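Local coordinates for nucleoside diphosphate kinase (Pyrobaculum aerophilum, PDB 1XQI), which transfers the gamma phosphate of ATP to nucleoside diphosphates, probably through a phosphohistidine intermediate, to make the other nucleoside triphosphates, at residues E60-S65 with L170-D175; N117-L122 with R185-E190. The protein carries 6 engineered substitutions. One frame throughout, in Å; residues are numbered along the deposited sequence.

Interaction 1: E60-S65 with L170-D175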
# COMPACT_ATOMS: atom_id res chain seq x y z
N GLU A 60 7.87 8.44 -18.93
CA GLU A 60 8.00 9.46 -20.00
C GLU A 60 6.75 10.31 -20.08
O GLU A 60 6.84 11.52 -20.16
CB GLU A 60 8.30 8.83 -21.38
CG GLU A 60 9.68 9.17 -21.96
CD GLU A 60 10.33 7.99 -22.75
OE1 GLU A 60 10.41 8.06 -24.00
OE2 GLU A 60 10.77 7.00 -22.14
N ARG A 61 5.58 9.69 -20.03
CA ARG A 61 4.34 10.47 -20.09
C ARG A 61 3.87 11.04 -18.77
O ARG A 61 3.09 11.99 -18.77
CB ARG A 61 3.19 9.69 -20.76
CG ARG A 61 3.27 9.65 -22.29
CD ARG A 61 2.20 8.72 -22.87
NE ARG A 61 2.49 7.30 -22.57
CZ ARG A 61 1.86 6.56 -21.65
NH1 ARG A 61 0.85 7.06 -20.91
NH2 ARG A 61 2.24 5.30 -21.45
N PHE A 62 4.34 10.52 -17.65
CA PHE A 62 3.89 11.06 -16.36
C PHE A 62 4.55 12.41 -16.07
O PHE A 62 3.91 13.33 -15.53
CB PHE A 62 4.19 10.08 -15.23
CG PHE A 62 3.95 10.64 -13.84
CD1 PHE A 62 5.02 10.97 -13.02
CD2 PHE A 62 2.64 10.83 -13.38
CE1 PHE A 62 4.81 11.51 -11.74
CE2 PHE A 62 2.43 11.35 -12.11
CZ PHE A 62 3.54 11.71 -11.28
N TYR A 63 5.83 12.52 -16.41
CA TYR A 63 6.55 13.79 -16.30
C TYR A 63 6.26 14.68 -17.45
O TYR A 63 6.13 14.19 -18.55
CB TYR A 63 8.04 13.57 -16.16
CG TYR A 63 8.34 13.19 -14.78
CD1 TYR A 63 8.65 11.88 -14.46
CD2 TYR A 63 8.25 14.10 -13.77
CE1 TYR A 63 8.88 11.50 -13.18
CE2 TYR A 63 8.50 13.74 -12.47
CZ TYR A 63 8.82 12.42 -12.18
OH TYR A 63 9.07 12.03 -10.88
N PRO A 64 6.16 16.01 -17.21
CA PRO A 64 5.81 16.93 -18.32
C PRO A 64 6.82 16.86 -19.43
O PRO A 64 7.97 16.42 -19.22
CB PRO A 64 5.88 18.32 -17.67
CG PRO A 64 5.65 18.04 -16.17
CD PRO A 64 6.37 16.72 -15.93
N SER A 65 6.40 17.28 -20.62
CA SER A 65 7.34 17.44 -21.71
C SER A 65 7.30 18.88 -22.22
O SER A 65 7.80 19.17 -23.31
CB SER A 65 7.03 16.42 -22.78
OG SER A 65 6.54 15.22 -22.16
N LEU A 170 13.68 10.02 -2.60
CA LEU A 170 12.65 9.17 -1.94
C LEU A 170 11.28 9.24 -2.56
O LEU A 170 10.68 8.21 -2.76
CB LEU A 170 12.56 9.43 -0.43
CG LEU A 170 13.90 9.47 0.27
CD1 LEU A 170 13.66 9.88 1.71
CD2 LEU A 170 14.64 8.13 0.16
N VAL A 171 10.80 10.46 -2.85
CA VAL A 171 9.42 10.67 -3.24
C VAL A 171 9.25 11.74 -4.30
O VAL A 171 10.15 12.58 -4.52
CB VAL A 171 8.52 11.01 -2.02
CG1 VAL A 171 8.82 10.05 -0.86
CG2 VAL A 171 8.72 12.45 -1.54
N HIS A 172 8.09 11.67 -4.97
CA HIS A 172 7.55 12.73 -5.80
C HIS A 172 6.18 13.12 -5.26
O HIS A 172 5.33 12.25 -5.03
CB HIS A 172 7.35 12.24 -7.24
CG HIS A 172 6.40 13.09 -8.03
ND1 HIS A 172 6.81 14.17 -8.77
CD2 HIS A 172 5.05 13.03 -8.18
CE1 HIS A 172 5.77 14.74 -9.35
NE2 HIS A 172 4.69 14.06 -9.01
N ALA A 173 5.98 14.42 -5.08
CA ALA A 173 4.73 14.98 -4.60
C ALA A 173 4.22 15.98 -5.64
O ALA A 173 5.03 16.74 -6.23
CB ALA A 173 4.91 15.69 -3.26
N SER A 174 2.89 16.00 -5.87
CA SER A 174 2.33 16.96 -6.77
C SER A 174 2.69 18.33 -6.24
O SER A 174 2.71 18.55 -5.02
CB SER A 174 0.82 16.82 -6.91
OG SER A 174 0.47 15.53 -7.40
N ASP A 175 3.02 19.23 -7.16
CA ASP A 175 3.55 20.53 -6.78
C ASP A 175 2.50 21.56 -6.93
O ASP A 175 2.82 22.71 -6.78
CB ASP A 175 4.80 20.94 -7.60
CG ASP A 175 4.45 21.39 -9.05
OD1 ASP A 175 5.36 21.92 -9.74
OD2 ASP A 175 3.27 21.21 -9.52
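The predicted phosphate-accepting histidine of the NDP kinase active site, His172 on strand 171-173, meets Phe62 and Tyr63 at the end of helix 56-62, and the three rings form an aromatic cluster. Both aromatics turn an edge toward the imidazole face in offset edge-to-face pairs. Phe62 and His172 reach toward each other from opposite directions: Phe62 CZ lies 3.5 Å from His172 NE2, with CE1 also over the imidazole near its rim, and the ring planes stand at 76°. Having CG anti to the backbone N (chi1 172°) carries the Phe62 ring forward to the histidine. Tyr63, the first residue past the helix, slides by His172 instead of meeting it head on. The Tyr63 ring plane stands at 85° to the imidazole; Tyr63 OH comes to 3.8 Å from His172 ND1, with no hydrogen bond between them, and is hydrogen-bonded to a Tris molecule, probably left from crystallisation. The polar tie of the imidazole is elsewhere: His172 NE2 is hydrogen-bonded to Glu183 of helix 177-187, which also takes Ser174 OG. Ring packing and the Glu183 bond probably limit rotation of the imidazole about chi2, consistent with a histidine set for phosphate transfer.

Interaction 2: N117-L122 with R185-E190. Engineered in segment 117-122: Asn117 (natural residue Ile).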
# COMPACT_ATOMS: atom_id res chain seq x y z
N ASN A 117 7.71 1.01 -7.54
CA ASN A 117 7.21 2.19 -6.85
C ASN A 117 5.92 1.86 -6.12
O ASN A 117 5.31 0.81 -6.33
CB ASN A 117 6.87 3.32 -7.83
CG ASN A 117 8.06 3.82 -8.61
OD1 ASN A 117 8.18 3.59 -9.82
ND2 ASN A 117 8.96 4.52 -7.92
N VAL A 118 5.50 2.77 -5.26
CA VAL A 118 4.24 2.67 -4.55
C VAL A 118 3.67 4.05 -4.73
O VAL A 118 4.35 5.04 -4.43
CB VAL A 118 4.46 2.27 -3.04
CG1 VAL A 118 3.21 2.55 -2.17
CG2 VAL A 118 4.81 0.80 -2.95
N VAL A 119 2.46 4.10 -5.29
CA VAL A 119 1.74 5.32 -5.60
C VAL A 119 0.57 5.45 -4.62
O VAL A 119 -0.16 4.48 -4.36
CB VAL A 119 1.17 5.28 -7.04
CG1 VAL A 119 0.69 6.68 -7.46
CG2 VAL A 119 2.25 4.83 -8.02
N MSE A 120 0.37 6.64 -4.07
CA MSE A 120 -0.77 6.84 -3.15
C MSE A 120 -1.39 8.20 -3.43
O MSE A 120 -0.77 9.13 -3.95
CB MSE A 120 -0.39 6.66 -1.63
CG MSE A 120 0.61 7.69 -1.06
SE MSE A 120 1.15 7.29 0.62
CE MSE A 120 2.15 5.95 0.10
N VAL A 121 -2.67 8.29 -3.07
CA VAL A 121 -3.36 9.57 -3.13
C VAL A 121 -3.73 9.91 -1.71
O VAL A 121 -4.25 9.06 -0.97
CB VAL A 121 -4.57 9.51 -4.03
CG1 VAL A 121 -5.37 10.85 -4.01
CG2 VAL A 121 -4.12 9.22 -5.46
N LEU A 122 -3.42 11.13 -1.31
CA LEU A 122 -3.64 11.59 0.04
C LEU A 122 -4.62 12.74 -0.07
O LEU A 122 -4.43 13.65 -0.90
CB LEU A 122 -2.32 12.08 0.68
CG LEU A 122 -1.32 10.98 1.02
CD1 LEU A 122 0.08 11.55 1.00
CD2 LEU A 122 -1.68 10.40 2.37
N ARG A 185 -5.34 11.26 -12.10
CA ARG A 185 -5.99 10.58 -13.28
C ARG A 185 -5.00 9.63 -13.99
O ARG A 185 -5.33 8.50 -14.34
CB ARG A 185 -6.62 11.58 -14.30
CG ARG A 185 -7.22 10.88 -15.62
CD ARG A 185 -7.01 11.68 -16.98
NE ARG A 185 -5.78 12.50 -16.89
CZ ARG A 185 -4.54 12.10 -17.20
NH1 ARG A 185 -4.30 10.87 -17.70
NH2 ARG A 185 -3.52 12.96 -17.02
N PHE A 186 -3.78 10.10 -14.17
CA PHE A 186 -2.74 9.33 -14.85
C PHE A 186 -2.56 7.92 -14.31
O PHE A 186 -2.44 7.00 -15.10
CB PHE A 186 -1.39 10.07 -14.82
CG PHE A 186 -0.30 9.33 -15.53
CD1 PHE A 186 -0.11 9.50 -16.90
CD2 PHE A 186 0.50 8.41 -14.84
CE1 PHE A 186 0.88 8.77 -17.57
CE2 PHE A 186 1.49 7.70 -15.50
CZ PHE A 186 1.68 7.87 -16.86
N TRP A 187 -2.52 7.76 -12.97
CA TRP A 187 -2.29 6.48 -12.30
C TRP A 187 -3.54 5.70 -11.86
O TRP A 187 -3.44 4.51 -11.65
CB TRP A 187 -1.45 6.68 -11.04
CG TRP A 187 -0.02 7.03 -11.27
CD1 TRP A 187 0.58 8.23 -11.01
CD2 TRP A 187 0.99 6.17 -11.79
NE1 TRP A 187 1.92 8.18 -11.37
CE2 TRP A 187 2.20 6.92 -11.83
CE3 TRP A 187 0.99 4.84 -12.25
CZ2 TRP A 187 3.41 6.39 -12.30
CZ3 TRP A 187 2.19 4.30 -12.72
CH2 TRP A 187 3.39 5.08 -12.75
N PHE A 188 -4.69 6.36 -11.71
CA PHE A 188 -5.89 5.71 -11.16
C PHE A 188 -7.15 5.92 -12.01
O PHE A 188 -7.45 7.05 -12.41
CB PHE A 188 -6.15 6.16 -9.69
CG PHE A 188 -5.00 5.86 -8.75
CD1 PHE A 188 -4.08 6.84 -8.41
CD2 PHE A 188 -4.83 4.58 -8.24
CE1 PHE A 188 -3.02 6.58 -7.59
CE2 PHE A 188 -3.75 4.29 -7.40
CZ PHE A 188 -2.84 5.29 -7.07
N ARG A 189 -7.88 4.84 -12.29
CA ARG A 189 -9.23 4.97 -12.84
C ARG A 189 -10.11 5.57 -11.76
O ARG A 189 -9.77 5.53 -10.59
CB ARG A 189 -9.82 3.62 -13.28
CG ARG A 189 -9.28 3.03 -14.60
CD ARG A 189 -8.04 2.15 -14.38
NE ARG A 189 -8.26 0.95 -13.55
CZ ARG A 189 -7.30 0.06 -13.22
NH1 ARG A 189 -6.05 0.24 -13.65
NH2 ARG A 189 -7.58 -1.00 -12.46
N GLU A 190 -11.24 6.15 -12.13
CA GLU A 190 -12.22 6.67 -11.16
C GLU A 190 -12.49 5.71 -9.99
O GLU A 190 -12.52 6.11 -8.83
CB GLU A 190 -13.52 7.02 -11.88
CG GLU A 190 -13.42 8.31 -12.68
CD GLU A 190 -12.61 9.36 -11.91
OE1 GLU A 190 -11.48 9.68 -12.34
OE2 GLU A 190 -13.10 9.84 -10.85
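Val119 points its side chain from strand 117-123 into the angle between two aromatic residues, Trp187 at the end of helix 177-187 and Phe188 just beyond it. The valine and tryptophan side chains cross at about a right angle, and a valine methyl lies over the flat of the indole: Val119 CG1 is 4.1 Å from the centroid of the five-membered ring and 21° off its normal, a CH-pi contact, while CG2 covers the same face. The other indole face is met by the Phe186 ring. Phe188 runs past both valines in the opposite direction, its CE1 meeting a methyl of each. Phe188 CE1 is 3.7 Å from Val119 CG1 and 3.6 Å from Val121 CG2. With CG2 anti to the carbonyl carbon (CG1 at chi1 176°), Val121 directs that methyl at the Phe188 ring. Val47 and Val52 of the adjoining strand 45-52 touch Val121 and Val119. No hydrogen bond crosses between the segments; Trp187 O is hydrogen-bonded to Lys50 NZ of strand 45-52. Buried methyls and ring carbons therefore hold the C-terminal end of helix 177-187 on the sheet of this ferredoxin-like fold by dispersion and hydrophobic burial.

How the interactions relate
From the N terminus, the chain leaves strand 45-52 for helix 56-62, whose end supplies the first half of interaction 1, then passes through the inserted region 68-100 and helix 97-112 to strand 117-123, where interaction 2 begins. Strand 171-173 closes the first loop, across 104 residues, and helix 177-187 soon closes the second, across 62. The two loops cross instead of nesting, since their segments alternate. Both contacts reach one antiparallel sheet, at strand 171-173, outermost within this chain, and inner strand 117-123. They also touch directly: Phe62 CE2 lies 3.3 Å from Trp187 NE1, and Phe62 also packs on Phe186, joining helices 56-62 and 177-187 beside the sheet.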